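Local atomic coordinates of HTH-type transcriptional regulator AscG (Escherichia coli, PDB entry 3BRQ), a protein that represses the cryptic asc operon as a sequence-specific DNA-binding transcription factor of the LacI family. Residues B[24-27]-B[31-34]; B[124-129]-B[233-238]; B[143-148]-B[192-197]; B[151-156]-B[180-185]. One frame throughout, in Å; residues are numbered along the deposited sequence.

Interaction 1 belongs to the first parallel sheet, whereas interactions 2 and 3 rest on strands 231-235 and 142-145 of the second sheet, which has the topology of a periplasmic-binding-protein lobe. Along the chain, interaction 1 closes first; interaction 2 then spans the other two, with interaction 4 nested inside interaction 3, which shares helix 184-197 with it. Interaction 3, 25 Å from interaction 1 between centres, is the remotest from it. Tyr31 bonds to Asp236, bringing in interaction 2. Centres of interactions 1 and 4 lie 13 Å apart, and both bind one sulfate, with Tyr31 stacked on Trp182. Interactions 1 and 4 thus join the two lobes, consistent with a position at the cleft between them.

Interaction 1: B[24-27]-B[31-34]; sequences LVVT and YHGI. With SO4 (sulfate ion), chain F.
The imidazole of His32 meets the end of strand 21-27 with its NE2 corner, and two neighbouring groups share that corner. NE2 donates to Thr27 O at 2.8 Å, and the acceptor sits at the ring edge, practically in the ring plane. The N-H...O angle of 135° makes this a bent bond, and the nitrogen is tilted modestly out of the carbonyl plane. Val26 comes from another direction: its CG1 methyl lies 3.4 Å from His32 NE2, and the two side chains cross obliquely. CG1 stands anti to the backbone N (chi1 178°), which carries this branch toward the imidazole. NE2 carries the hydrogen of the bond to Thr27 O, and this in-plane link to a backbone carbonyl favours the observed rotation of the imidazole.

Outside the pair, His32 meets the ring of Phe36 edge-to-face and that of Tyr84 at a steep angle, so aromatic groups border it as well. The hydroxyl of Thr27 turns to Glu66 instead. One residue further on, Gly33 N gives a fairly straight hydrogen bond (155°) to sulfate O4 at 2.9 Å. The arrangement is that of the loop leaving the first parallel strand at its carboxyl end and leading into helix 36-49, the place where α/β folds such as the LacI-type periplasmic-binding-protein lobe commonly gather ligands.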
loop_
_atom_site.group_PDB
_atom_site.type_symbol
_atom_site.label_atom_id
_atom_site.label_comp_id
_atom_site.label_asym_id
_atom_site.label_seq_id
_atom_site.Cartn_x
_atom_site.Cartn_y
_atom_site.Cartn_z
ATOM N N LEU B 24 -1.107 -8.215 16.775
ATOM C CA LEU B 24 -1.164 -8.606 15.364
ATOM C C LEU B 24 0.218 -9.059 14.905
ATOM O O LEU B 24 1.211 -8.384 15.198
ATOM C CB LEU B 24 -1.590 -7.422 14.492
ATOM C CG LEU B 24 -3.078 -7.084 14.387
ATOM C CD1 LEU B 24 -3.916 -7.519 15.587
ATOM C CD2 LEU B 24 -3.261 -5.579 14.085
ATOM N N VAL B 25 0.286 -10.192 14.185
ATOM C CA VAL B 25 1.583 -10.669 13.631
ATOM C C VAL B 25 1.366 -10.732 12.103
ATOM O O VAL B 25 0.441 -11.402 11.653
ATOM C CB VAL B 25 1.984 -12.111 14.124
ATOM C CG1 VAL B 25 3.269 -12.582 13.393
ATOM C CG2 VAL B 25 2.298 -12.090 15.572
ATOM N N VAL B 26 2.188 -10.042 11.324
ATOM C CA VAL B 26 2.047 -9.967 9.870
ATOM C C VAL B 26 3.449 -10.050 9.255
ATOM O O VAL B 26 4.393 -9.410 9.726
ATOM C CB VAL B 26 1.344 -8.699 9.399
ATOM C CG1 VAL B 26 1.259 -8.630 7.879
ATOM C CG2 VAL B 26 -0.062 -8.603 10.015
ATOM N N THR B 27 3.583 -10.956 8.272
ATOM C CA THR B 27 4.843 -11.181 7.556
ATOM C C THR B 27 5.257 -9.932 6.747
ATOM O O THR B 27 4.418 -9.221 6.166
ATOM C CB THR B 27 4.736 -12.486 6.675
ATOM O OG1 THR B 27 4.267 -13.569 7.516
ATOM C CG2 THR B 27 6.086 -12.939 6.187
ATOM N N TYR B 31 3.873 -7.898 -1.085
ATOM C CA TYR B 31 2.459 -8.033 -1.408
ATOM C C TYR B 31 1.789 -8.834 -0.315
ATOM O O TYR B 31 2.402 -9.745 0.243
ATOM C CB TYR B 31 2.255 -8.774 -2.742
ATOM C CG TYR B 31 0.791 -9.066 -3.078
ATOM C CD1 TYR B 31 -0.053 -8.069 -3.575
ATOM C CD2 TYR B 31 0.249 -10.351 -2.881
ATOM C CE1 TYR B 31 -1.412 -8.342 -3.876
ATOM C CE2 TYR B 31 -1.081 -10.620 -3.184
ATOM C CZ TYR B 31 -1.913 -9.628 -3.691
ATOM O OH TYR B 31 -3.268 -9.934 -3.980
ATOM N N HIS B 32 0.530 -8.483 -0.025
ATOM C CA HIS B 32 -0.325 -9.283 0.827
ATOM C C HIS B 32 -1.654 -9.509 0.122
ATOM O O HIS B 32 -2.279 -8.553 -0.341
ATOM C CB HIS B 32 -0.598 -8.514 2.127
ATOM C CG HIS B 32 0.546 -8.525 3.073
ATOM N ND1 HIS B 32 1.492 -7.516 3.118
ATOM C CD2 HIS B 32 0.922 -9.444 4.002
ATOM C CE1 HIS B 32 2.381 -7.800 4.058
ATOM N NE2 HIS B 32 2.060 -8.968 4.599
ATOM N N GLY B 33 -2.095 -10.764 0.096
ATOM C CA GLY B 33 -3.413 -11.147 -0.383
ATOM C C GLY B 33 -4.563 -10.413 0.284
ATOM O O GLY B 33 -5.565 -10.126 -0.381
ATOM N N ILE B 34 -4.412 -10.036 1.569
ATOM C CA ILE B 34 -5.379 -9.170 2.225
ATOM C C ILE B 34 -4.665 -7.805 2.354
ATOM O O ILE B 34 -3.687 -7.673 3.100
ATOM C CB ILE B 34 -5.789 -9.695 3.654
ATOM C CG1 ILE B 34 -6.169 -11.196 3.662
ATOM C CG2 ILE B 34 -6.848 -8.752 4.315
ATOM C CD1 ILE B 34 -7.231 -11.618 2.661
HETATM S S SO4 F . -0.111 -14.106 1.175
HETATM O O1 SO4 F . -0.988 -15.188 0.865
HETATM O O2 SO4 F . 0.787 -14.515 2.287
HETATM O O3 SO4 F . 0.535 -13.606 -0.010
HETATM O O4 SO4 F . -0.967 -12.983 1.538
#

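Interaction 2: B[124-129]-B[233-238]; sequences KQTSFN and IGFDDI
Phe235 presents the far end of its ring to helix 123-136, CE1 and CZ leading. Near the ring plane, at the edge, lies Thr126 OG1, 4.0 Å from Phe235 CE1. Ser127 arrives at a slant: its OG is 4.0 Å from Phe235 CZ and its CB is 4.1 Å from the same atom. Val251 of the neighbouring strand and Arg157 of helix 152-167 also touch this side chain. A chi1 of -64° sets the ring beside the backbone N of Phe235 and extends it from the strand toward the helix, although the closest CA atoms, those of Ser127 and Phe235, remain 8.7 Å apart.

Neither hydroxyl is hydrogen-bonded across the interface. Thr126 OG1 bonds to His123 O one turn earlier and Ser127 OG to Arg157 O, so the two hydroxyl oxygens next to this buried ring are each satisfied by a backbone carbonyl. Two side-chain amides pair along the helix, where Gln125 NE2 donates to Asn129 OD1 at 2.9 Å. That bond is nearly straight (159°) and leaves within Gln125's amide plane, yet it approaches Asn129's carbonyl from above its plane.

The contact is helix-on-sheet packing in an α/β sandwich: an aromatic from strand 231-235, central in the second sheet, is covered by helix 123-136, in the lobe characteristic of LacI-family periplasmic-binding-like proteins.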
loop_
_atom_site.group_PDB
_atom_site.type_symbol
_atom_site.label_atom_id
_atom_site.label_comp_id
_atom_site.label_asym_id
_atom_site.label_seq_id
_atom_site.Cartn_x
_atom_site.Cartn_y
_atom_site.Cartn_z
ATOM N N LYS B 124 -8.966 -19.743 -4.040
ATOM C CA LYS B 124 -9.125 -20.681 -5.123
ATOM C C LYS B 124 -10.473 -20.528 -5.854
ATOM O O LYS B 124 -10.512 -20.365 -7.091
ATOM C CB LYS B 124 -8.898 -22.100 -4.649
ATOM C CG LYS B 124 -8.922 -23.081 -5.798
ATOM C CD LYS B 124 -8.964 -24.495 -5.242
ATOM C CE LYS B 124 -8.410 -25.382 -6.298
ATOM N NZ LYS B 124 -8.906 -26.798 -6.296
ATOM N N GLN B 125 -11.563 -20.531 -5.099
ATOM C CA GLN B 125 -12.894 -20.365 -5.697
ATOM C C GLN B 125 -13.049 -19.053 -6.441
ATOM O O GLN B 125 -13.590 -19.046 -7.568
ATOM C CB GLN B 125 -14.006 -20.461 -4.644
ATOM C CG GLN B 125 -15.441 -20.612 -5.257
ATOM C CD GLN B 125 -15.615 -21.883 -6.093
ATOM O OE1 GLN B 125 -15.266 -22.976 -5.645
ATOM N NE2 GLN B 125 -16.139 -21.741 -7.322
ATOM N N THR B 126 -12.533 -17.959 -5.852
ATOM C CA THR B 126 -12.638 -16.651 -6.534
ATOM C C THR B 126 -11.940 -16.702 -7.849
ATOM O O THR B 126 -12.396 -16.096 -8.813
ATOM C CB THR B 126 -12.025 -15.520 -5.729
ATOM O OG1 THR B 126 -10.617 -15.763 -5.606
ATOM C CG2 THR B 126 -12.601 -15.509 -4.347
ATOM N N SER B 127 -10.797 -17.408 -7.912
ATOM C CA SER B 127 -10.078 -17.445 -9.177
ATOM C C SER B 127 -10.857 -18.306 -10.161
ATOM O O SER B 127 -11.046 -17.925 -11.328
ATOM C CB SER B 127 -8.668 -17.995 -8.959
ATOM O OG SER B 127 -7.942 -17.968 -10.162
ATOM N N PHE B 128 -11.263 -19.479 -9.691
ATOM C CA PHE B 128 -12.101 -20.378 -10.505
ATOM C C PHE B 128 -13.251 -19.573 -11.084
ATOM O O PHE B 128 -13.463 -19.627 -12.280
ATOM C CB PHE B 128 -12.658 -21.502 -9.660
ATOM C CG PHE B 128 -13.452 -22.535 -10.457
ATOM C CD1 PHE B 128 -12.911 -23.766 -10.729
ATOM C CD2 PHE B 128 -14.748 -22.256 -10.896
ATOM C CE1 PHE B 128 -13.667 -24.740 -11.441
ATOM C CE2 PHE B 128 -15.509 -23.190 -11.611
ATOM C CZ PHE B 128 -14.959 -24.428 -11.891
ATOM N N ASN B 129 -13.911 -18.748 -10.247
ATOM C CA ASN B 129 -15.074 -17.953 -10.704
ATOM C C ASN B 129 -14.760 -16.931 -11.765
ATOM O O ASN B 129 -15.530 -16.784 -12.691
ATOM C CB ASN B 129 -15.756 -17.218 -9.550
ATOM C CG ASN B 129 -16.458 -18.121 -8.621
ATOM O OD1 ASN B 129 -16.669 -19.319 -8.875
ATOM N ND2 ASN B 129 -16.811 -17.564 -7.499
ATOM N N ILE B 233 -8.024 -9.200 -16.470
ATOM C CA ILE B 233 -8.615 -9.257 -15.106
ATOM C C ILE B 233 -7.460 -9.305 -14.087
ATOM O O ILE B 233 -6.442 -9.945 -14.323
ATOM C CB ILE B 233 -9.529 -10.537 -14.975
ATOM C CG1 ILE B 233 -10.787 -10.393 -15.871
ATOM C CG2 ILE B 233 -9.964 -10.781 -13.551
ATOM C CD1 ILE B 233 -11.922 -11.415 -15.528
ATOM N N GLY B 234 -7.593 -8.565 -12.992
ATOM C CA GLY B 234 -6.688 -8.679 -11.855
ATOM C C GLY B 234 -7.444 -9.090 -10.615
ATOM O O GLY B 234 -8.610 -9.446 -10.699
ATOM N N PHE B 235 -6.739 -9.085 -9.487
ATOM C CA PHE B 235 -7.288 -9.236 -8.114
ATOM C C PHE B 235 -6.815 -8.118 -7.200
ATOM O O PHE B 235 -5.643 -7.794 -7.238
ATOM C CB PHE B 235 -6.730 -10.474 -7.486
ATOM C CG PHE B 235 -7.150 -11.732 -8.194
ATOM C CD1 PHE B 235 -8.114 -12.535 -7.652
ATOM C CD2 PHE B 235 -6.592 -12.077 -9.406
ATOM C CE1 PHE B 235 -8.463 -13.685 -8.251
ATOM C CE2 PHE B 235 -6.941 -13.246 -10.056
ATOM C CZ PHE B 235 -7.887 -14.036 -9.502
ATOM N N ASP B 236 -7.681 -7.672 -6.291
ATOM C CA ASP B 236 -7.339 -6.673 -5.244
ATOM C C ASP B 236 -8.311 -5.510 -5.368
ATOM O O ASP B 236 -8.619 -4.862 -4.372
ATOM C CB ASP B 236 -5.946 -5.986 -5.373
ATOM C CG ASP B 236 -4.728 -6.881 -4.943
ATOM O OD1 ASP B 236 -4.894 -7.950 -4.335
ATOM O OD2 ASP B 236 -3.585 -6.467 -5.259
ATOM N N ASP B 237 -8.704 -5.187 -6.590
ATOM C CA ASP B 237 -9.581 -4.033 -6.838
ATOM C C ASP B 237 -8.984 -2.777 -6.181
ATOM O O ASP B 237 -9.661 -2.071 -5.396
ATOM C CB ASP B 237 -11.006 -4.331 -6.343
ATOM C CG ASP B 237 -11.993 -3.305 -6.764
ATOM O OD1 ASP B 237 -11.862 -2.748 -7.872
ATOM O OD2 ASP B 237 -12.920 -3.043 -5.959
ATOM N N ILE B 238 -7.733 -2.493 -6.492
ATOM C CA ILE B 238 -7.077 -1.262 -5.925
ATOM C C ILE B 238 -7.787 0.043 -6.279
ATOM O O ILE B 238 -8.569 0.112 -7.223
ATOM C CB ILE B 238 -5.592 -1.175 -6.265
ATOM C CG1 ILE B 238 -5.393 -1.084 -7.778
ATOM C CG2 ILE B 238 -4.819 -2.386 -5.639
ATOM C CD1 ILE B 238 -3.954 -1.129 -8.172
#

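Interaction 3: B[143-148]-B[192-197]; sequences AFLTGS and EMLLER
Leu194 is the residue of helix 184-197 that touches strand 142-145, meeting Ala143 and Leu145. The setting is a beta-alpha-beta crossover: the helix joins parallel strands 177-178 and 203-206, and strand 142-145 lies between these two in the sheet, so the connecting helix packs over it.

In sequence order, Glu192 does not reach the strand and forms a salt bridge with Arg222. Met193, deposited as selenomethionine, packs on Ala178 of the edge strand. Leu194 follows, pointing at the sheet; its CA is 8.0 Å from that of Ala143, the closest backbone pair across the contact. The CD1 branch is the one that reaches the strand, while Leu204 and Ala178 also touch this residue. Leu195 touches Arg222. Arg197 completes the segment, its NH1 hydrogen-bonding to both Lys175 O and Ile177 O, which ties Arg197 to the chain entering the edge strand.

On the strand, Ala143 aims its CB at the helix and lies 4.0 Å from Leu194 CD1. Phe144 points the other way, toward helix 152-167, where its ring stacks with Tyr161; the sheet is thus covered on both surfaces here. The CB bond of Leu145 points neither at the helix nor away from it, and the rest of the side chain brings CD1 up to Leu194; the first torsion, -92°, is well off a staggered value. The resulting methyl contact is the tightest of the interface, with Leu145 CD1 at 3.5 Å from Leu194 CD1.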
loop_
_atom_site.group_PDB
_atom_site.type_symbol
_atom_site.label_atom_id
_atom_site.label_comp_id
_atom_site.label_asym_id
_atom_site.label_seq_id
_atom_site.Cartn_x
_atom_site.Cartn_y
_atom_site.Cartn_z
ATOM N N ALA B 143 -4.379 -16.818 -20.728
ATOM C CA ALA B 143 -3.089 -16.694 -20.038
ATOM C C ALA B 143 -3.239 -16.441 -18.530
ATOM O O ALA B 143 -4.251 -15.934 -18.076
ATOM C CB ALA B 143 -2.241 -15.595 -20.699
ATOM N N PHE B 144 -2.242 -16.804 -17.741
ATOM C CA PHE B 144 -2.285 -16.606 -16.326
ATOM C C PHE B 144 -0.898 -16.132 -15.833
ATOM O O PHE B 144 0.133 -16.748 -16.115
ATOM C CB PHE B 144 -2.685 -17.896 -15.598
ATOM C CG PHE B 144 -3.015 -17.696 -14.152
ATOM C CD1 PHE B 144 -4.328 -17.310 -13.744
ATOM C CD2 PHE B 144 -2.028 -17.909 -13.170
ATOM C CE1 PHE B 144 -4.622 -17.129 -12.360
ATOM C CE2 PHE B 144 -2.324 -17.760 -11.797
ATOM C CZ PHE B 144 -3.635 -17.390 -11.386
ATOM N N LEU B 145 -0.908 -14.985 -15.148
ATOM C CA LEU B 145 0.246 -14.487 -14.424
ATOM C C LEU B 145 0.192 -14.783 -12.918
ATOM O O LEU B 145 -0.647 -14.247 -12.190
ATOM C CB LEU B 145 0.357 -12.972 -14.606
ATOM C CG LEU B 145 1.194 -12.348 -15.727
ATOM C CD1 LEU B 145 0.946 -13.023 -17.008
ATOM C CD2 LEU B 145 0.872 -10.840 -15.842
ATOM N N THR B 146 1.118 -15.605 -12.445
ATOM C CA THR B 146 1.172 -15.947 -11.023
ATOM C C THR B 146 1.837 -14.911 -10.161
ATOM O O THR B 146 2.545 -14.015 -10.643
ATOM C CB THR B 146 1.876 -17.346 -10.781
ATOM O OG1 THR B 146 3.303 -17.170 -10.726
ATOM C CG2 THR B 146 1.593 -18.243 -11.953
ATOM N N GLY B 147 1.554 -14.982 -8.873
ATOM C CA GLY B 147 2.340 -14.225 -7.891
ATOM C C GLY B 147 3.513 -15.055 -7.445
ATOM O O GLY B 147 3.773 -16.143 -8.037
ATOM N N SER B 148 4.170 -14.635 -6.346
ATOM C CA SER B 148 5.324 -15.374 -5.861
ATOM C C SER B 148 4.988 -16.836 -5.454
ATOM O O SER B 148 3.887 -17.141 -4.985
ATOM C CB SER B 148 5.977 -14.662 -4.699
ATOM O OG SER B 148 5.066 -14.529 -3.635
ATOM N N GLU B 192 5.485 -9.787 -21.999
ATOM C CA GLU B 192 6.457 -9.812 -23.096
ATOM C C GLU B 192 6.904 -11.282 -23.295
ATOM O O GLU B 192 7.044 -11.742 -24.421
ATOM C CB GLU B 192 7.635 -8.892 -22.807
ATOM C CG GLU B 192 8.612 -8.705 -23.988
ATOM C CD GLU B 192 7.881 -8.333 -25.310
ATOM O OE1 GLU B 192 7.031 -7.384 -25.300
ATOM O OE2 GLU B 192 8.122 -9.018 -26.341
HETATM N N MSE B 193 7.066 -12.005 -22.199
HETATM C CA MSE B 193 7.505 -13.392 -22.303
HETATM C C MSE B 193 6.428 -14.225 -23.014
HETATM O O MSE B 193 6.752 -14.907 -23.938
HETATM C CB MSE B 193 7.902 -13.974 -20.941
HETATM C CG MSE B 193 8.340 -15.489 -21.049
HETATM SE SE MSE B 193 8.929 -16.140 -19.353
HETATM C CE MSE B 193 7.285 -15.960 -18.369
ATOM N N LEU B 194 5.169 -14.131 -22.623
ATOM C CA LEU B 194 4.033 -14.818 -23.277
ATOM C C LEU B 194 3.879 -14.504 -24.766
ATOM O O LEU B 194 3.619 -15.394 -25.560
ATOM C CB LEU B 194 2.707 -14.454 -22.535
ATOM C CG LEU B 194 2.595 -14.794 -21.038
ATOM C CD1 LEU B 194 1.416 -14.066 -20.347
ATOM C CD2 LEU B 194 2.442 -16.344 -20.931
ATOM N N LEU B 195 4.029 -13.234 -25.148
ATOM C CA LEU B 195 4.005 -12.836 -26.561
ATOM C C LEU B 195 5.148 -13.409 -27.330
ATOM O O LEU B 195 4.949 -13.782 -28.484
ATOM C CB LEU B 195 4.086 -11.274 -26.718
ATOM C CG LEU B 195 2.945 -10.517 -25.984
ATOM C CD1 LEU B 195 3.085 -8.943 -26.152
ATOM C CD2 LEU B 195 1.658 -10.942 -26.612
ATOM N N GLU B 196 6.368 -13.420 -26.769
ATOM C CA GLU B 196 7.494 -14.097 -27.453
ATOM C C GLU B 196 7.256 -15.632 -27.567
ATOM O O GLU B 196 7.647 -16.239 -28.569
ATOM C CB GLU B 196 8.834 -13.833 -26.740
ATOM C CG GLU B 196 9.265 -12.374 -26.778
ATOM C CD GLU B 196 10.439 -12.054 -25.890
ATOM O OE1 GLU B 196 10.879 -12.936 -25.126
ATOM O OE2 GLU B 196 10.905 -10.886 -25.928
ATOM N N ARG B 197 6.633 -16.248 -26.556
ATOM C CA ARG B 197 6.323 -17.734 -26.593
ATOM C C ARG B 197 5.439 -18.134 -27.781
ATOM O O ARG B 197 5.493 -19.282 -28.237
ATOM C CB ARG B 197 5.709 -18.251 -25.291
ATOM C CG ARG B 197 6.680 -18.422 -24.141
ATOM C CD ARG B 197 5.893 -18.915 -22.941
ATOM N NE ARG B 197 6.742 -19.012 -21.742
ATOM C CZ ARG B 197 6.258 -19.052 -20.506
ATOM N NH1 ARG B 197 4.966 -18.957 -20.304
ATOM N NH2 ARG B 197 7.067 -19.219 -19.481
#

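Interaction 4: B[151-156]-B[180-185]; sequences SPTSIE and GKWTPA. With SO4 (sulfate ion), chain F.
Ser154, in the first turn of helix 152-167, and Trp182, in the loop before helix 184-197, form the nearest backbone pair, their CA atoms 9.2 Å apart. Trp182 has a positive phi (80°), a left-handed conformation unusual for a residue with a side chain. Ser151 is the N-cap of one helix and Thr183 that of the other.

The benzo end of the indole makes the contact. Trp182 CZ2 lies 3.4 Å from Ser151 OG, which stands near the ring plane at the edge, and equally 3.4 Å from Ser154 CB, which approaches at a slant. The ring extends from the loop to the helix start, while NE1 is hydrogen-bonded to Ser148 OG and the ring stacks with Tyr31.

Ser151 OG does double duty, accepting from Ser154 N at 3.0 Å along a nearly straight path (163°) and donating to sulfate O3 at 2.7 Å. Thr153 grips another oxygen twice: OG1 reaches sulfate O1 at 2.6 Å and Thr153 N reaches it at 3.1 Å. The ion probably came from the crystallisation liquor, and Gly33, Tyr84 and Arg86 also hydrogen-bond to it. A sodium ion lies about 3 Å from the Trp182 side chain. Hydroxyls, a helix-start amide and an arginine converging on one anion are consistent with a site that can accept an anionic or oxygen-rich group, probably favoured by the helix dipole.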
loop_
_atom_site.group_PDB
_atom_site.type_symbol
_atom_site.label_atom_id
_atom_site.label_comp_id
_atom_site.label_asym_id
_atom_site.label_seq_id
_atom_site.Cartn_x
_atom_site.Cartn_y
_atom_site.Cartn_z
ATOM N N SER B 151 3.634 -17.903 -1.745
ATOM C CA SER B 151 2.436 -17.229 -1.177
ATOM C C SER B 151 1.240 -18.151 -1.324
ATOM O O SER B 151 0.919 -18.488 -2.430
ATOM C CB SER B 151 2.145 -15.947 -1.964
ATOM O OG SER B 151 0.768 -15.566 -1.919
ATOM N N PRO B 152 0.574 -18.527 -0.220
ATOM C CA PRO B 152 -0.672 -19.243 -0.248
ATOM C C PRO B 152 -1.706 -18.664 -1.190
ATOM O O PRO B 152 -2.406 -19.429 -1.860
ATOM C CB PRO B 152 -1.151 -19.147 1.210
ATOM C CG PRO B 152 0.057 -19.134 1.970
ATOM C CD PRO B 152 1.047 -18.372 1.162
ATOM N N THR B 153 -1.804 -17.325 -1.233
ATOM C CA THR B 153 -2.783 -16.668 -2.044
ATOM C C THR B 153 -2.444 -16.873 -3.501
ATOM O O THR B 153 -3.326 -17.088 -4.335
ATOM C CB THR B 153 -2.811 -15.123 -1.719
ATOM O OG1 THR B 153 -3.217 -14.937 -0.364
ATOM C CG2 THR B 153 -3.777 -14.360 -2.625
ATOM N N SER B 154 -1.165 -16.777 -3.830
ATOM C CA SER B 154 -0.711 -16.980 -5.202
ATOM C C SER B 154 -0.986 -18.421 -5.612
ATOM O O SER B 154 -1.489 -18.699 -6.724
ATOM C CB SER B 154 0.784 -16.799 -5.271
ATOM O OG SER B 154 1.184 -17.095 -6.573
ATOM N N ILE B 155 -0.668 -19.331 -4.714
ATOM C CA ILE B 155 -0.830 -20.800 -4.992
ATOM C C ILE B 155 -2.313 -21.187 -5.248
ATOM O O ILE B 155 -2.640 -21.937 -6.159
ATOM C CB ILE B 155 -0.275 -21.598 -3.839
ATOM C CG1 ILE B 155 1.257 -21.484 -3.815
ATOM C CG2 ILE B 155 -0.658 -23.149 -3.961
ATOM C CD1 ILE B 155 1.886 -21.994 -2.496
ATOM N N GLU B 156 -3.220 -20.655 -4.424
ATOM C CA GLU B 156 -4.678 -20.904 -4.526
ATOM C C GLU B 156 -5.275 -20.345 -5.816
ATOM O O GLU B 156 -6.056 -21.029 -6.519
ATOM C CB GLU B 156 -5.364 -20.258 -3.332
ATOM C CG GLU B 156 -5.044 -21.007 -2.014
ATOM C CD GLU B 156 -5.326 -22.494 -2.185
ATOM O OE1 GLU B 156 -6.532 -22.874 -2.195
ATOM O OE2 GLU B 156 -4.353 -23.272 -2.369
ATOM N N GLY B 180 5.240 -14.678 -11.965
ATOM C CA GLY B 180 5.398 -13.239 -11.722
ATOM C C GLY B 180 5.740 -13.051 -10.249
ATOM O O GLY B 180 5.907 -14.039 -9.494
ATOM N N LYS B 181 5.857 -11.799 -9.825
ATOM C CA LYS B 181 6.396 -11.492 -8.486
ATOM C C LYS B 181 5.594 -10.395 -7.822
ATOM O O LYS B 181 6.081 -9.837 -6.846
ATOM C CB LYS B 181 7.846 -11.000 -8.520
ATOM C CG LYS B 181 8.738 -11.520 -9.609
ATOM C CD LYS B 181 10.199 -11.636 -9.183
ATOM C CE LYS B 181 10.564 -13.143 -8.933
ATOM N NZ LYS B 181 12.057 -13.376 -8.957
ATOM N N TRP B 182 4.376 -10.127 -8.337
ATOM C CA TRP B 182 3.400 -9.207 -7.773
ATOM C C TRP B 182 3.726 -7.744 -8.129
ATOM O O TRP B 182 2.917 -6.873 -7.871
ATOM C CB TRP B 182 3.257 -9.284 -6.227
ATOM C CG TRP B 182 2.961 -10.612 -5.558
ATOM C CD1 TRP B 182 3.809 -11.309 -4.738
ATOM C CD2 TRP B 182 1.743 -11.360 -5.587
ATOM N NE1 TRP B 182 3.198 -12.430 -4.261
ATOM C CE2 TRP B 182 1.921 -12.485 -4.751
ATOM C CE3 TRP B 182 0.525 -11.196 -6.236
ATOM C CZ2 TRP B 182 0.927 -13.440 -4.552
ATOM C CZ3 TRP B 182 -0.464 -12.122 -6.027
ATOM C CH2 TRP B 182 -0.266 -13.241 -5.205
ATOM N N THR B 183 4.877 -7.487 -8.712
ATOM C CA THR B 183 5.270 -6.112 -9.123
ATOM C C THR B 183 4.731 -5.782 -10.541
ATOM O O THR B 183 4.562 -6.708 -11.363
ATOM C CB THR B 183 6.799 -6.001 -9.185
ATOM O OG1 THR B 183 7.279 -6.882 -10.213
ATOM C CG2 THR B 183 7.462 -6.383 -7.796
ATOM N N PRO B 184 4.486 -4.472 -10.848
ATOM C CA PRO B 184 4.126 -4.041 -12.203
ATOM C C PRO B 184 5.157 -4.501 -13.242
ATOM O O PRO B 184 4.736 -5.090 -14.302
ATOM C CB PRO B 184 4.104 -2.493 -12.111
ATOM C CG PRO B 184 3.822 -2.188 -10.656
ATOM C CD PRO B 184 4.526 -3.340 -9.893
ATOM N N ALA B 185 6.468 -4.344 -12.923
ATOM C CA ALA B 185 7.515 -4.812 -13.855
ATOM C C ALA B 185 7.359 -6.298 -14.199
ATOM O O ALA B 185 7.601 -6.713 -15.337
ATOM C CB ALA B 185 8.862 -4.634 -13.273
HETATM S S SO4 F . -0.111 -14.106 1.175
HETATM O O1 SO4 F . -0.988 -15.188 0.865
HETATM O O2 SO4 F . 0.787 -14.515 2.287
HETATM O O3 SO4 F . 0.535 -13.606 -0.010
HETATM O O4 SO4 F . -0.967 -12.983 1.538
#